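PDB 3GEK: putative thioesterase yhdA from Lactococcus lactis subsp. lactis, which is of unknown function but belongs to the PaaI family of hotdog-fold thioesterases and probably hydrolyses an acyl-CoA thioester, perhaps 1,4-dihydroxy-2-naphthoyl-CoA. Local coordinates for residues I9-V14 / S31-L36; V14-N19 / K26-S31; H83-K88 / N117-S122; V93-L98 / I111-E116; N106-I111 / Q123-N128. The protein carries 7 engineered substitutions. All coordinates share one frame; numbering follows the deposited sequence.

In the fold
From the N terminus, the first strands return in a hairpin: contact 2 closes its short loop, and contact 1, pairing 9-14 with 31-36, closes the wider one around it. After helix 49-68 and strand 73-83, residues 83-88 reach forward to 117-122 in contact 3. The span so closed encloses contact 4, the hairpin of strands 92-102 and 106-115. Contact 5 joins strand 106-115 to strand 120-131 and crosses both contact 3 and contact 4. Backbone bonds from strand 28-35 to strand 92-102 tie the N-terminal hairpin to the later strands, making one curved antiparallel sheet around the helix.

Contact 1. Residues I9-V14 / S31-L36; sequences ITDFQV and SSKMIL
The ring of Phe12 meets Ser32 with its edge: CB of the serine lies near the ring plane, 4.3 Å from Phe12 CD1, while the carbonyl oxygen of Ser31 approaches the ring obliquely. The carboxylate of Asp11 receives Lys33 through OD2, on the anti lone pair that points away from OD1. This salt bridge measures 2.8 Å from Lys33 NZ to Asp11 OD2. The lysine chain runs extended until a final bend (chi4 69°) turns NZ onto the acid.

The backbones pair in two short runs. Thr10 N gives a nearly straight bond of 2.7 Å to Lys33 O, answered by Lys33 N to Thr10 O. Further along, Gln13 and Ser31 exchange the same two bonds, with Ser31 N 2.8 Å from Gln13 O. Between the runs the register slips by one residue, a beta bulge at which the chain turns a corner at Asp11. On the face away from the salt bridge, Ile9 CD1 packs against the selenium of Met34 at 3.8 Å.

This side of the sheet looks onto helix 49-68, where Ile9 rests on Leu55, Phe12 on Met62 and Ser32 on Thr59. Along its other edge, strand 28-35 pairs with strand 92-102 through Ser32 with Ala95 and Met34 with Val93, and Ser32 OG adds a bond to Ala95 O.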
# COMPACT_ATOMS: atom_id res chain seq x y z
N ILE A 9 21.62 10.03 -7.79
CA ILE A 9 20.59 9.98 -8.83
C ILE A 9 21.11 10.67 -10.08
O ILE A 9 21.51 11.83 -10.03
CB ILE A 9 19.26 10.65 -8.36
CG1 ILE A 9 18.80 10.14 -6.99
CG2 ILE A 9 18.16 10.50 -9.42
CD1 ILE A 9 18.95 8.64 -6.76
N THR A 10 21.12 9.95 -11.20
CA THR A 10 21.65 10.47 -12.47
C THR A 10 20.59 10.47 -13.58
O THR A 10 19.56 9.82 -13.46
CB THR A 10 22.88 9.65 -12.94
OG1 THR A 10 23.64 9.22 -11.80
CG2 THR A 10 23.78 10.48 -13.83
N ASP A 11 20.88 11.20 -14.65
CA ASP A 11 20.08 11.17 -15.89
C ASP A 11 18.59 11.43 -15.66
O ASP A 11 17.75 10.80 -16.31
CB ASP A 11 20.28 9.84 -16.64
CG ASP A 11 21.71 9.63 -17.13
OD1 ASP A 11 22.54 10.56 -17.08
OD2 ASP A 11 22.00 8.50 -17.60
N PHE A 12 18.26 12.32 -14.73
CA PHE A 12 16.85 12.63 -14.45
C PHE A 12 16.25 13.42 -15.61
O PHE A 12 16.80 14.44 -16.03
CB PHE A 12 16.66 13.38 -13.12
CG PHE A 12 15.22 13.76 -12.84
CD1 PHE A 12 14.31 12.81 -12.39
CD2 PHE A 12 14.78 15.06 -13.04
CE1 PHE A 12 12.98 13.15 -12.13
CE2 PHE A 12 13.45 15.41 -12.79
CZ PHE A 12 12.55 14.45 -12.34
N GLN A 13 15.12 12.94 -16.12
CA GLN A 13 14.33 13.66 -17.11
C GLN A 13 12.84 13.34 -16.98
O GLN A 13 12.46 12.19 -16.79
CB GLN A 13 14.83 13.42 -18.55
CG GLN A 13 14.98 11.96 -18.96
CD GLN A 13 15.84 11.77 -20.21
OE1 GLN A 13 16.85 12.46 -20.40
NE2 GLN A 13 15.44 10.83 -21.06
N VAL A 14 12.03 14.39 -17.06
CA VAL A 14 10.57 14.28 -17.07
C VAL A 14 10.07 14.72 -18.45
O VAL A 14 10.57 15.69 -19.02
CB VAL A 14 9.94 15.11 -15.91
CG1 VAL A 14 10.25 16.59 -16.07
CG2 VAL A 14 8.44 14.87 -15.81
N SER A 31 12.23 9.47 -16.17
CA SER A 31 13.32 8.50 -16.25
C SER A 31 14.45 8.96 -15.33
O SER A 31 14.62 10.16 -15.09
CB SER A 31 13.86 8.44 -17.67
OG SER A 31 13.33 7.34 -18.38
N SER A 32 15.23 7.99 -14.84
CA SER A 32 16.43 8.27 -14.06
C SER A 32 17.23 7.01 -13.81
O SER A 32 16.76 5.90 -14.05
CB SER A 32 16.09 8.94 -12.72
OG SER A 32 15.44 8.03 -11.85
N LYS A 33 18.46 7.19 -13.34
CA LYS A 33 19.31 6.09 -12.93
C LYS A 33 19.84 6.39 -11.54
O LYS A 33 19.94 7.56 -11.15
CB LYS A 33 20.47 5.90 -13.92
CG LYS A 33 20.05 5.57 -15.34
CD LYS A 33 21.22 5.12 -16.19
CE LYS A 33 20.80 4.92 -17.65
NZ LYS A 33 20.48 6.22 -18.32
N MSE A 34 20.16 5.34 -10.80
CA MSE A 34 20.87 5.49 -9.54
C MSE A 34 22.12 4.62 -9.56
O MSE A 34 22.03 3.40 -9.66
CB MSE A 34 19.98 5.14 -8.35
CG MSE A 34 20.69 5.23 -7.01
SE MSE A 34 19.46 5.12 -5.51
CE MSE A 34 19.09 3.19 -5.59
N ILE A 35 23.27 5.26 -9.47
CA ILE A 35 24.56 4.57 -9.51
C ILE A 35 24.92 4.04 -8.12
O ILE A 35 25.05 4.82 -7.17
CB ILE A 35 25.68 5.48 -10.03
CG1 ILE A 35 25.22 6.23 -11.29
CG2 ILE A 35 26.96 4.67 -10.27
CD1 ILE A 35 26.16 7.35 -11.73
N LEU A 36 25.11 2.73 -8.02
CA LEU A 36 25.28 2.06 -6.73
C LEU A 36 26.72 1.97 -6.24
O LEU A 36 27.65 1.74 -7.03
CB LEU A 36 24.63 0.66 -6.76
CG LEU A 36 23.17 0.59 -7.24
CD1 LEU A 36 22.70 -0.85 -7.38
CD2 LEU A 36 22.25 1.36 -6.32

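Contact 2. Residues V14-N19 / K26-S31; sequences VFTDEN and KIYKFS
This is the outer part of the N-terminal beta hairpin, where strand 12-16 and strand 28-35 run antiparallel in plain register. Phe15 and Lys29 form the hydrogen-bonded pair: Phe15 N reaches Lys29 O at 2.8 Å, and Lys29 N returns the bond to Phe15 O. Their side chains share one face of the sheet. Lys29 CB sits over the Phe15 ring, 4.0 Å from its centroid, in a CH-pi contact displaced toward the rim. Placing Phe15 CG between the backbone N and the carbonyl carbon (chi1 58°) swings the phenyl across toward the partner strand. Beyond the ring the lysine stretches out straight, and its NZ forms a salt bridge with Asp17 OD1 at 2.9 Å on the syn side, somewhat out of the carboxylate plane.

The opposite face carries a second CH-pi contact, in which Thr16 CG2 stands 3.8 Å from the centroid of the Tyr28 ring, the two side chains lying side by side.

Helix 49-68 covers this second face, with Val14 against Ala66, Tyr28 against Ile67 and Phe30 against Ala63. Phe30 further meets the Trp109 ring edge to face, while Tyr28 and Phe30 bond through their backbones to Leu99 and Gly97 of strand 92-102.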
# COMPACT_ATOMS: atom_id res chain seq x y z
N VAL A 14 12.03 14.39 -17.06
CA VAL A 14 10.57 14.28 -17.07
C VAL A 14 10.07 14.72 -18.45
O VAL A 14 10.57 15.69 -19.02
CB VAL A 14 9.94 15.11 -15.91
CG1 VAL A 14 10.25 16.59 -16.07
CG2 VAL A 14 8.44 14.87 -15.81
N PHE A 15 9.10 13.98 -18.99
CA PHE A 15 8.68 14.17 -20.39
C PHE A 15 7.26 13.68 -20.67
O PHE A 15 6.71 12.90 -19.90
CB PHE A 15 9.67 13.48 -21.35
CG PHE A 15 9.81 12.00 -21.11
CD1 PHE A 15 10.69 11.52 -20.14
CD2 PHE A 15 9.07 11.08 -21.85
CE1 PHE A 15 10.83 10.15 -19.91
CE2 PHE A 15 9.20 9.71 -21.63
CZ PHE A 15 10.08 9.24 -20.66
N THR A 16 6.69 14.16 -21.77
CA THR A 16 5.42 13.65 -22.28
C THR A 16 5.68 12.88 -23.57
O THR A 16 6.67 13.12 -24.26
CB THR A 16 4.41 14.78 -22.56
OG1 THR A 16 4.96 15.70 -23.51
CG2 THR A 16 4.06 15.52 -21.29
N ASP A 17 4.78 11.95 -23.89
CA ASP A 17 4.84 11.25 -25.17
C ASP A 17 4.40 12.19 -26.28
O ASP A 17 3.61 13.10 -26.05
CB ASP A 17 3.94 10.00 -25.16
CG ASP A 17 4.20 9.11 -23.95
OD1 ASP A 17 5.27 8.47 -23.89
OD2 ASP A 17 3.32 9.05 -23.07
N GLU A 18 4.92 11.96 -27.49
CA GLU A 18 4.52 12.73 -28.67
C GLU A 18 3.05 12.52 -29.02
O GLU A 18 2.43 13.38 -29.64
CB GLU A 18 5.41 12.39 -29.87
CG GLU A 18 6.75 13.13 -29.92
CD GLU A 18 7.83 12.47 -29.07
OE1 GLU A 18 7.52 11.55 -28.29
OE2 GLU A 18 9.01 12.87 -29.19
N ASN A 19 2.51 11.38 -28.62
CA ASN A 19 1.10 11.05 -28.87
C ASN A 19 0.13 11.97 -28.12
O ASN A 19 -0.86 12.42 -28.70
CB ASN A 19 0.83 9.58 -28.51
CG ASN A 19 1.62 8.60 -29.37
OD1 ASN A 19 2.45 7.84 -28.86
ND2 ASN A 19 1.38 8.63 -30.68
N LYS A 26 -2.64 14.96 -20.83
CA LYS A 26 -1.26 14.66 -21.19
C LYS A 26 -0.72 13.50 -20.36
O LYS A 26 -0.99 13.41 -19.16
CB LYS A 26 -0.37 15.90 -20.97
CG LYS A 26 -0.87 17.19 -21.61
CD LYS A 26 -0.66 17.22 -23.11
CE LYS A 26 -0.84 18.62 -23.67
NZ LYS A 26 -2.27 19.09 -23.68
N ILE A 27 0.03 12.61 -21.00
CA ILE A 27 0.65 11.49 -20.31
C ILE A 27 2.09 11.84 -19.92
O ILE A 27 2.96 11.99 -20.77
CB ILE A 27 0.59 10.17 -21.12
CG1 ILE A 27 -0.87 9.71 -21.27
CG2 ILE A 27 1.42 9.08 -20.44
CD1 ILE A 27 -1.10 8.69 -22.38
N TYR A 28 2.30 11.98 -18.61
CA TYR A 28 3.59 12.37 -18.06
C TYR A 28 4.39 11.16 -17.57
O TYR A 28 3.86 10.27 -16.91
CB TYR A 28 3.40 13.36 -16.91
CG TYR A 28 2.98 14.74 -17.36
CD1 TYR A 28 3.93 15.69 -17.74
CD2 TYR A 28 1.63 15.10 -17.42
CE1 TYR A 28 3.54 16.97 -18.16
CE2 TYR A 28 1.24 16.37 -17.84
CZ TYR A 28 2.20 17.30 -18.21
OH TYR A 28 1.82 18.56 -18.63
N LYS A 29 5.67 11.16 -17.90
CA LYS A 29 6.59 10.12 -17.49
C LYS A 29 7.88 10.76 -16.98
O LYS A 29 8.18 11.90 -17.32
CB LYS A 29 6.91 9.19 -18.66
CG LYS A 29 5.76 8.30 -19.10
CD LYS A 29 6.09 7.62 -20.42
CE LYS A 29 5.01 6.62 -20.82
NZ LYS A 29 5.26 6.07 -22.18
N PHE A 30 8.62 10.01 -16.16
CA PHE A 30 10.01 10.36 -15.86
C PHE A 30 10.95 9.16 -15.98
O PHE A 30 10.52 8.00 -15.92
CB PHE A 30 10.17 11.07 -14.50
CG PHE A 30 10.08 10.16 -13.31
CD1 PHE A 30 11.19 9.44 -12.87
CD2 PHE A 30 8.90 10.05 -12.59
CE1 PHE A 30 11.11 8.61 -11.76
CE2 PHE A 30 8.81 9.24 -11.47
CZ PHE A 30 9.92 8.51 -11.05
N SER A 31 12.23 9.47 -16.17
CA SER A 31 13.32 8.50 -16.25
C SER A 31 14.45 8.96 -15.33
O SER A 31 14.62 10.16 -15.09
CB SER A 31 13.86 8.44 -17.67
OG SER A 31 13.33 7.34 -18.38

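Contact 3. Residues H83-K88 / N117-S122; sequences HLNPKK and NETLIS. Engineered in segment 83-88: Pro86 (natural residue Ser).
A classic beta bulge, in which Ile121 and Ser122 both face Ile113, opens strand 120-131 and meets the chain leaving strand 73-83 at His83, Leu84 and Asn85. Ile121 O takes two backbone donors, Leu84 N at 2.8 Å and the longer but straighter Asn85 N at 3.2 Å. Ser122 OG lies in the plane of the His83 ring at its edge, 2.9 Å from ND1 in an almost linear bond. NE2 of that imidazole makes a weak bond to Glu57 of the second subunit. Leu84 CD2 also touches Leu120 CD2 at 3.7 Å, and both leucines pack on the third subunit. Ile121 lays CG2 and CD1 against Lys87 CB, while Lys87 NZ is drawn off to Glu116.

A phenylalanine in place of His83 would probably strip Ser122 OG of its ring partner and break the weak link to the second subunit. With a near-linear bond at ND1 and a weak one at NE2, the imidazole is probably restrained from turning, while Ile121 O ties down the backbone just after His83.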
# COMPACT_ATOMS: atom_id res chain seq x y z
N HIS A 83 8.98 -5.36 -3.26
CA HIS A 83 10.31 -5.75 -3.71
C HIS A 83 10.21 -7.14 -4.32
O HIS A 83 9.98 -8.12 -3.61
CB HIS A 83 11.32 -5.75 -2.55
CG HIS A 83 11.46 -4.42 -1.88
ND1 HIS A 83 11.83 -3.27 -2.55
CD2 HIS A 83 11.30 -4.06 -0.58
CE1 HIS A 83 11.87 -2.26 -1.70
NE2 HIS A 83 11.56 -2.71 -0.50
N LEU A 84 10.37 -7.21 -5.64
CA LEU A 84 10.13 -8.44 -6.40
C LEU A 84 11.36 -9.33 -6.55
O LEU A 84 11.28 -10.54 -6.35
CB LEU A 84 9.58 -8.11 -7.80
CG LEU A 84 8.18 -7.51 -7.99
CD1 LEU A 84 7.27 -7.69 -6.77
CD2 LEU A 84 8.29 -6.05 -8.35
N ASN A 85 12.49 -8.72 -6.91
CA ASN A 85 13.72 -9.45 -7.21
C ASN A 85 14.92 -8.81 -6.53
O ASN A 85 15.00 -7.59 -6.44
CB ASN A 85 13.95 -9.50 -8.73
CG ASN A 85 12.91 -10.34 -9.45
OD1 ASN A 85 12.08 -9.82 -10.20
ND2 ASN A 85 12.95 -11.65 -9.23
N PRO A 86 15.86 -9.64 -6.05
CA PRO A 86 17.05 -9.08 -5.41
C PRO A 86 18.02 -8.46 -6.42
O PRO A 86 18.23 -9.00 -7.52
CB PRO A 86 17.69 -10.30 -4.74
CG PRO A 86 17.28 -11.45 -5.58
CD PRO A 86 15.90 -11.12 -6.08
N LYS A 87 18.60 -7.34 -6.03
CA LYS A 87 19.62 -6.66 -6.82
C LYS A 87 20.92 -6.64 -6.03
O LYS A 87 20.98 -6.06 -4.94
CB LYS A 87 19.15 -5.25 -7.19
CG LYS A 87 20.22 -4.31 -7.78
CD LYS A 87 20.85 -4.83 -9.06
CE LYS A 87 21.80 -3.80 -9.65
NZ LYS A 87 22.84 -4.43 -10.52
N LYS A 88 21.95 -7.28 -6.57
CA LYS A 88 23.29 -7.18 -6.01
C LYS A 88 23.73 -5.73 -6.08
O LYS A 88 23.55 -5.06 -7.11
CB LYS A 88 24.27 -8.08 -6.77
CG LYS A 88 25.55 -8.37 -6.01
CD LYS A 88 26.44 -9.35 -6.75
CE LYS A 88 27.55 -9.88 -5.86
NZ LYS A 88 28.68 -8.91 -5.70
N ASN A 117 19.49 -4.90 -16.90
CA ASN A 117 18.95 -5.86 -17.87
C ASN A 117 17.43 -5.75 -18.01
O ASN A 117 16.80 -6.61 -18.62
CB ASN A 117 19.35 -7.29 -17.48
CG ASN A 117 20.84 -7.53 -17.57
OD1 ASN A 117 21.45 -7.40 -18.64
ND2 ASN A 117 21.43 -7.90 -16.45
N GLU A 118 16.87 -4.69 -17.44
CA GLU A 118 15.42 -4.42 -17.46
C GLU A 118 14.57 -5.39 -16.63
O GLU A 118 13.34 -5.40 -16.75
CB GLU A 118 14.87 -4.27 -18.89
CG GLU A 118 15.57 -3.21 -19.76
CD GLU A 118 15.52 -1.80 -19.17
OE1 GLU A 118 14.68 -1.53 -18.29
OE2 GLU A 118 16.33 -0.95 -19.61
N THR A 119 15.22 -6.19 -15.79
CA THR A 119 14.51 -7.04 -14.83
C THR A 119 13.89 -6.16 -13.73
O THR A 119 14.56 -5.32 -13.14
CB THR A 119 15.45 -8.09 -14.20
OG1 THR A 119 16.12 -8.82 -15.23
CG2 THR A 119 14.68 -9.06 -13.31
N LEU A 120 12.59 -6.37 -13.47
CA LEU A 120 11.88 -5.60 -12.45
C LEU A 120 12.36 -5.97 -11.05
O LEU A 120 12.28 -7.13 -10.64
CB LEU A 120 10.36 -5.80 -12.58
CG LEU A 120 9.42 -4.87 -11.78
CD1 LEU A 120 9.60 -3.41 -12.17
CD2 LEU A 120 7.96 -5.29 -11.98
N ILE A 121 12.88 -4.98 -10.34
CA ILE A 121 13.44 -5.18 -9.01
C ILE A 121 12.39 -4.81 -7.97
O ILE A 121 12.12 -5.59 -7.06
CB ILE A 121 14.75 -4.36 -8.83
CG1 ILE A 121 15.84 -4.81 -9.82
CG2 ILE A 121 15.26 -4.42 -7.39
CD1 ILE A 121 16.21 -6.30 -9.76
N SER A 122 11.79 -3.63 -8.12
CA SER A 122 10.76 -3.14 -7.22
C SER A 122 9.69 -2.35 -7.97
O SER A 122 10.00 -1.57 -8.87
CB SER A 122 11.36 -2.27 -6.12
OG SER A 122 12.36 -2.98 -5.39

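Contact 4. Residues V93-L98 / I111-E116; sequences VNARGL and IKITDE. Engineered in segment 93-98: Arg96 (natural residue Cys).
Lys112 O is gripped twice: by Arg96 N across the strands at 3.1 Å, and by a water that donates to it at 2.8 Å. The same water makes a weak bond to Arg96 NH1. Arg96, an engineered residue standing where the natural chain has cysteine, runs extended from CG to NE and carries its guanidinium along the strand, so that one face lies over Asn94 CB, offset toward the rim. From there NH1 comes within 3.5 Å of Thr114 CG2 and forms a salt bridge with Glu118. That methyl, Thr114 CG2, also touches Asn94 OD1 at 3.3 Å.

Backbone pairing is regular here. Asn94 N bonds to Thr114 O at 2.8 Å and Thr114 N returns the bond to Asn94 O, while Lys112 N bonds to Arg96 O at 2.9 Å. The reverse face is apolar: Val93 CB touches Ile113 CG2 at 4.1 Å, and Ile111 CG1 lies over Gly97 CA, where no side chain stands in the way.

That apolar side rests on helix 49-68, Val93 and Ala95 against Leu55, Ile111 against Ala60 and Ile113 against Ser52. Strand 28-35 continues the sheet beyond Val93, Ala95 and Gly97, and strand 120-131 continues it beyond Ile111.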
# COMPACT_ATOMS: atom_id res chain seq x y z
N VAL A 93 20.68 0.98 -11.16
CA VAL A 93 19.27 0.68 -11.43
C VAL A 93 18.58 1.86 -12.14
O VAL A 93 19.02 3.01 -12.02
CB VAL A 93 18.47 0.35 -10.14
CG1 VAL A 93 18.95 -0.97 -9.51
CG2 VAL A 93 18.54 1.51 -9.13
N ASN A 94 17.51 1.56 -12.86
CA ASN A 94 16.65 2.57 -13.46
C ASN A 94 15.42 2.78 -12.62
O ASN A 94 14.87 1.83 -12.06
CB ASN A 94 16.22 2.15 -14.86
CG ASN A 94 17.37 1.82 -15.75
OD1 ASN A 94 17.67 0.64 -16.00
ND2 ASN A 94 18.05 2.84 -16.25
N ALA A 95 14.99 4.03 -12.51
CA ALA A 95 13.68 4.35 -11.94
C ALA A 95 12.89 5.09 -13.00
O ALA A 95 13.31 6.15 -13.48
CB ALA A 95 13.82 5.18 -10.67
N ARG A 96 11.76 4.51 -13.40
CA ARG A 96 10.91 5.09 -14.44
C ARG A 96 9.51 5.25 -13.89
O ARG A 96 8.99 4.34 -13.23
CB ARG A 96 10.89 4.21 -15.69
CG ARG A 96 12.24 4.02 -16.36
CD ARG A 96 12.08 3.36 -17.71
NE ARG A 96 13.35 3.17 -18.40
CZ ARG A 96 14.10 2.07 -18.30
NH1 ARG A 96 13.73 1.06 -17.53
NH2 ARG A 96 15.24 1.99 -18.97
N GLY A 97 8.92 6.41 -14.15
CA GLY A 97 7.63 6.75 -13.60
C GLY A 97 6.59 7.01 -14.66
O GLY A 97 6.92 7.49 -15.75
N LEU A 98 5.35 6.68 -14.34
CA LEU A 98 4.19 7.04 -15.14
C LEU A 98 3.19 7.74 -14.23
O LEU A 98 2.83 7.21 -13.18
CB LEU A 98 3.55 5.78 -15.75
CG LEU A 98 2.20 5.92 -16.45
CD1 LEU A 98 2.32 6.77 -17.71
CD2 LEU A 98 1.62 4.55 -16.80
N ILE A 111 5.78 3.73 -10.42
CA ILE A 111 7.23 3.72 -10.60
C ILE A 111 7.81 2.31 -10.62
O ILE A 111 7.61 1.53 -9.69
CB ILE A 111 7.94 4.59 -9.52
CG1 ILE A 111 7.49 6.05 -9.64
CG2 ILE A 111 9.47 4.49 -9.63
CD1 ILE A 111 7.64 6.87 -8.36
N LYS A 112 8.52 1.98 -11.69
CA LYS A 112 9.18 0.70 -11.80
C LYS A 112 10.69 0.85 -11.61
O LYS A 112 11.33 1.65 -12.30
CB LYS A 112 8.85 0.03 -13.14
CG LYS A 112 7.37 -0.33 -13.29
CD LYS A 112 7.12 -1.21 -14.51
CE LYS A 112 5.64 -1.27 -14.86
NZ LYS A 112 5.10 0.06 -15.28
N ILE A 113 11.24 0.11 -10.66
CA ILE A 113 12.68 0.07 -10.46
C ILE A 113 13.22 -1.21 -11.07
O ILE A 113 12.79 -2.31 -10.73
CB ILE A 113 13.07 0.24 -8.97
CG1 ILE A 113 12.63 1.64 -8.50
CG2 ILE A 113 14.58 0.02 -8.77
CD1 ILE A 113 12.56 1.79 -7.03
N THR A 114 14.17 -1.03 -11.98
CA THR A 114 14.59 -2.07 -12.87
C THR A 114 16.13 -2.12 -12.88
O THR A 114 16.78 -1.10 -12.67
CB THR A 114 14.00 -1.78 -14.28
OG1 THR A 114 13.41 -2.96 -14.83
CG2 THR A 114 15.03 -1.21 -15.22
N ASP A 115 16.71 -3.30 -13.08
CA ASP A 115 18.16 -3.38 -13.17
C ASP A 115 18.64 -3.08 -14.60
O ASP A 115 17.83 -2.78 -15.48
CB ASP A 115 18.72 -4.71 -12.61
CG ASP A 115 18.41 -5.92 -13.49
OD1 ASP A 115 17.93 -5.77 -14.63
OD2 ASP A 115 18.68 -7.04 -13.02
N GLU A 116 19.95 -3.15 -14.82
CA GLU A 116 20.53 -2.82 -16.13
C GLU A 116 20.09 -3.77 -17.26
O GLU A 116 20.27 -3.46 -18.44
CB GLU A 116 22.06 -2.71 -16.05
CG GLU A 116 22.79 -3.77 -15.21
CD GLU A 116 22.78 -3.45 -13.72
OE1 GLU A 116 21.79 -3.78 -13.05
OE2 GLU A 116 23.78 -2.90 -13.21
O HOH W 1 12.35 1.06 -14.83

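Contact 5. Residues N106-I111 / Q123-N128; sequences NHVWEI and QITVVN
Trp109 and Asn128 cross with ring and amide planes 62° apart, bringing Asn128 ND2 3.9 Å from Trp109 CD1, neither over the face nor at the edge. Both are tied to an outside partner: Ser64 OG of helix 49-68 bonds to Asn128 ND2, to Trp109 NE1 and to His107 ND1, so three buried side chains share one hydroxyl. Farther along the same face, Ile111 has CG1 anti to the carbonyl carbon (chi1 -62°), and the chain then extends CD1 obliquely onto Val126 CG2, 3.7 Å away.

On the other face Val108 CG1 crosses Thr125 CG2 at 3.9 Å, and Glu110 crosses Gln123 at a slant, Glu110 CG 3.8 Å from Gln123 NE2, with carboxylate and amide planes 43° apart. Those two do not bond to each other; Glu110 OE1 goes to Lys112 and Gln123 of the third subunit.

Where the pairing begins, Asn128 O accepts from Asn106 ND2 and from His107 N, each at 3.1 Å and from opposite faces of the carbonyl plane. With an alanine in place of Asn106 the side-chain amide is gone, which is likely to leave Asn128 O with His107 N as its one donor across this pair and open a gap beside Val127 CG1.

Strands 106-115 and 120-131 form part of the antiparallel sheet that wraps a long helix in the hotdog fold.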
# COMPACT_ATOMS: atom_id res chain seq x y z
N ASN A 106 -3.37 16.10 -5.63
CA ASN A 106 -2.49 14.92 -5.58
C ASN A 106 -1.93 14.50 -6.94
O ASN A 106 -2.64 14.55 -7.94
CB ASN A 106 -3.24 13.73 -4.97
CG ASN A 106 -3.49 13.88 -3.48
OD1 ASN A 106 -4.46 13.33 -2.95
ND2 ASN A 106 -2.62 14.61 -2.79
N HIS A 107 -0.67 14.08 -6.96
CA HIS A 107 -0.12 13.32 -8.09
C HIS A 107 0.05 11.88 -7.65
O HIS A 107 0.55 11.62 -6.56
CB HIS A 107 1.23 13.88 -8.56
CG HIS A 107 1.13 15.09 -9.43
ND1 HIS A 107 2.22 15.89 -9.71
CD2 HIS A 107 0.07 15.65 -10.07
CE1 HIS A 107 1.84 16.88 -10.50
NE2 HIS A 107 0.54 16.76 -10.72
N VAL A 108 -0.36 10.94 -8.50
CA VAL A 108 -0.14 9.52 -8.23
C VAL A 108 0.79 8.95 -9.30
O VAL A 108 0.42 8.90 -10.48
CB VAL A 108 -1.45 8.71 -8.17
CG1 VAL A 108 -1.18 7.27 -7.75
CG2 VAL A 108 -2.46 9.37 -7.22
N TRP A 109 1.98 8.55 -8.88
CA TRP A 109 3.00 8.00 -9.79
C TRP A 109 3.10 6.49 -9.68
O TRP A 109 3.13 5.95 -8.57
CB TRP A 109 4.38 8.60 -9.50
CG TRP A 109 4.53 10.02 -9.91
CD1 TRP A 109 4.39 11.12 -9.12
CD2 TRP A 109 4.88 10.51 -11.21
NE1 TRP A 109 4.62 12.26 -9.84
CE2 TRP A 109 4.92 11.91 -11.13
CE3 TRP A 109 5.16 9.89 -12.44
CZ2 TRP A 109 5.23 12.72 -12.24
CZ3 TRP A 109 5.47 10.69 -13.54
CH2 TRP A 109 5.50 12.09 -13.42
N GLU A 110 3.18 5.83 -10.82
CA GLU A 110 3.50 4.41 -10.89
C GLU A 110 4.97 4.30 -11.31
O GLU A 110 5.34 4.72 -12.41
CB GLU A 110 2.59 3.72 -11.89
CG GLU A 110 2.93 2.26 -12.19
CD GLU A 110 2.23 1.78 -13.45
OE1 GLU A 110 1.00 1.53 -13.39
OE2 GLU A 110 2.90 1.67 -14.50
N ILE A 111 5.78 3.73 -10.42
CA ILE A 111 7.23 3.72 -10.60
C ILE A 111 7.81 2.31 -10.62
O ILE A 111 7.61 1.53 -9.69
CB ILE A 111 7.94 4.59 -9.52
CG1 ILE A 111 7.49 6.05 -9.64
CG2 ILE A 111 9.47 4.49 -9.63
CD1 ILE A 111 7.64 6.87 -8.36
N GLN A 123 8.43 -2.59 -7.62
CA GLN A 123 7.31 -1.82 -8.13
C GLN A 123 6.83 -0.91 -7.00
O GLN A 123 6.62 -1.37 -5.87
CB GLN A 123 6.19 -2.76 -8.57
CG GLN A 123 4.86 -2.07 -8.90
CD GLN A 123 4.69 -1.78 -10.38
OE1 GLN A 123 5.55 -2.10 -11.21
NE2 GLN A 123 3.55 -1.20 -10.73
N ILE A 124 6.69 0.38 -7.29
CA ILE A 124 6.43 1.37 -6.26
C ILE A 124 5.40 2.39 -6.74
O ILE A 124 5.47 2.86 -7.89
CB ILE A 124 7.74 2.11 -5.84
CG1 ILE A 124 8.79 1.10 -5.36
CG2 ILE A 124 7.45 3.19 -4.78
CD1 ILE A 124 10.06 1.70 -4.79
N THR A 125 4.43 2.69 -5.88
CA THR A 125 3.47 3.75 -6.13
C THR A 125 3.69 4.87 -5.12
O THR A 125 3.80 4.61 -3.92
CB THR A 125 2.01 3.24 -6.06
OG1 THR A 125 1.82 2.23 -7.06
CG2 THR A 125 1.03 4.38 -6.34
N VAL A 126 3.78 6.10 -5.62
CA VAL A 126 3.95 7.27 -4.77
C VAL A 126 2.80 8.25 -4.97
O VAL A 126 2.49 8.63 -6.11
CB VAL A 126 5.29 8.01 -5.06
CG1 VAL A 126 5.42 9.25 -4.18
CG2 VAL A 126 6.49 7.08 -4.85
N VAL A 127 2.17 8.65 -3.87
CA VAL A 127 1.21 9.74 -3.89
C VAL A 127 1.87 10.99 -3.32
O VAL A 127 2.36 10.97 -2.19
CB VAL A 127 -0.08 9.40 -3.08
CG1 VAL A 127 -1.09 10.53 -3.18
CG2 VAL A 127 -0.69 8.08 -3.54
N ASN A 128 1.90 12.06 -4.11
CA ASN A 128 2.40 13.35 -3.66
C ASN A 128 1.25 14.30 -3.33
O ASN A 128 0.23 14.33 -4.02
CB ASN A 128 3.29 13.99 -4.75
CG ASN A 128 4.65 13.30 -4.90
OD1 ASN A 128 5.18 12.70 -3.96
ND2 ASN A 128 5.22 13.41 -6.09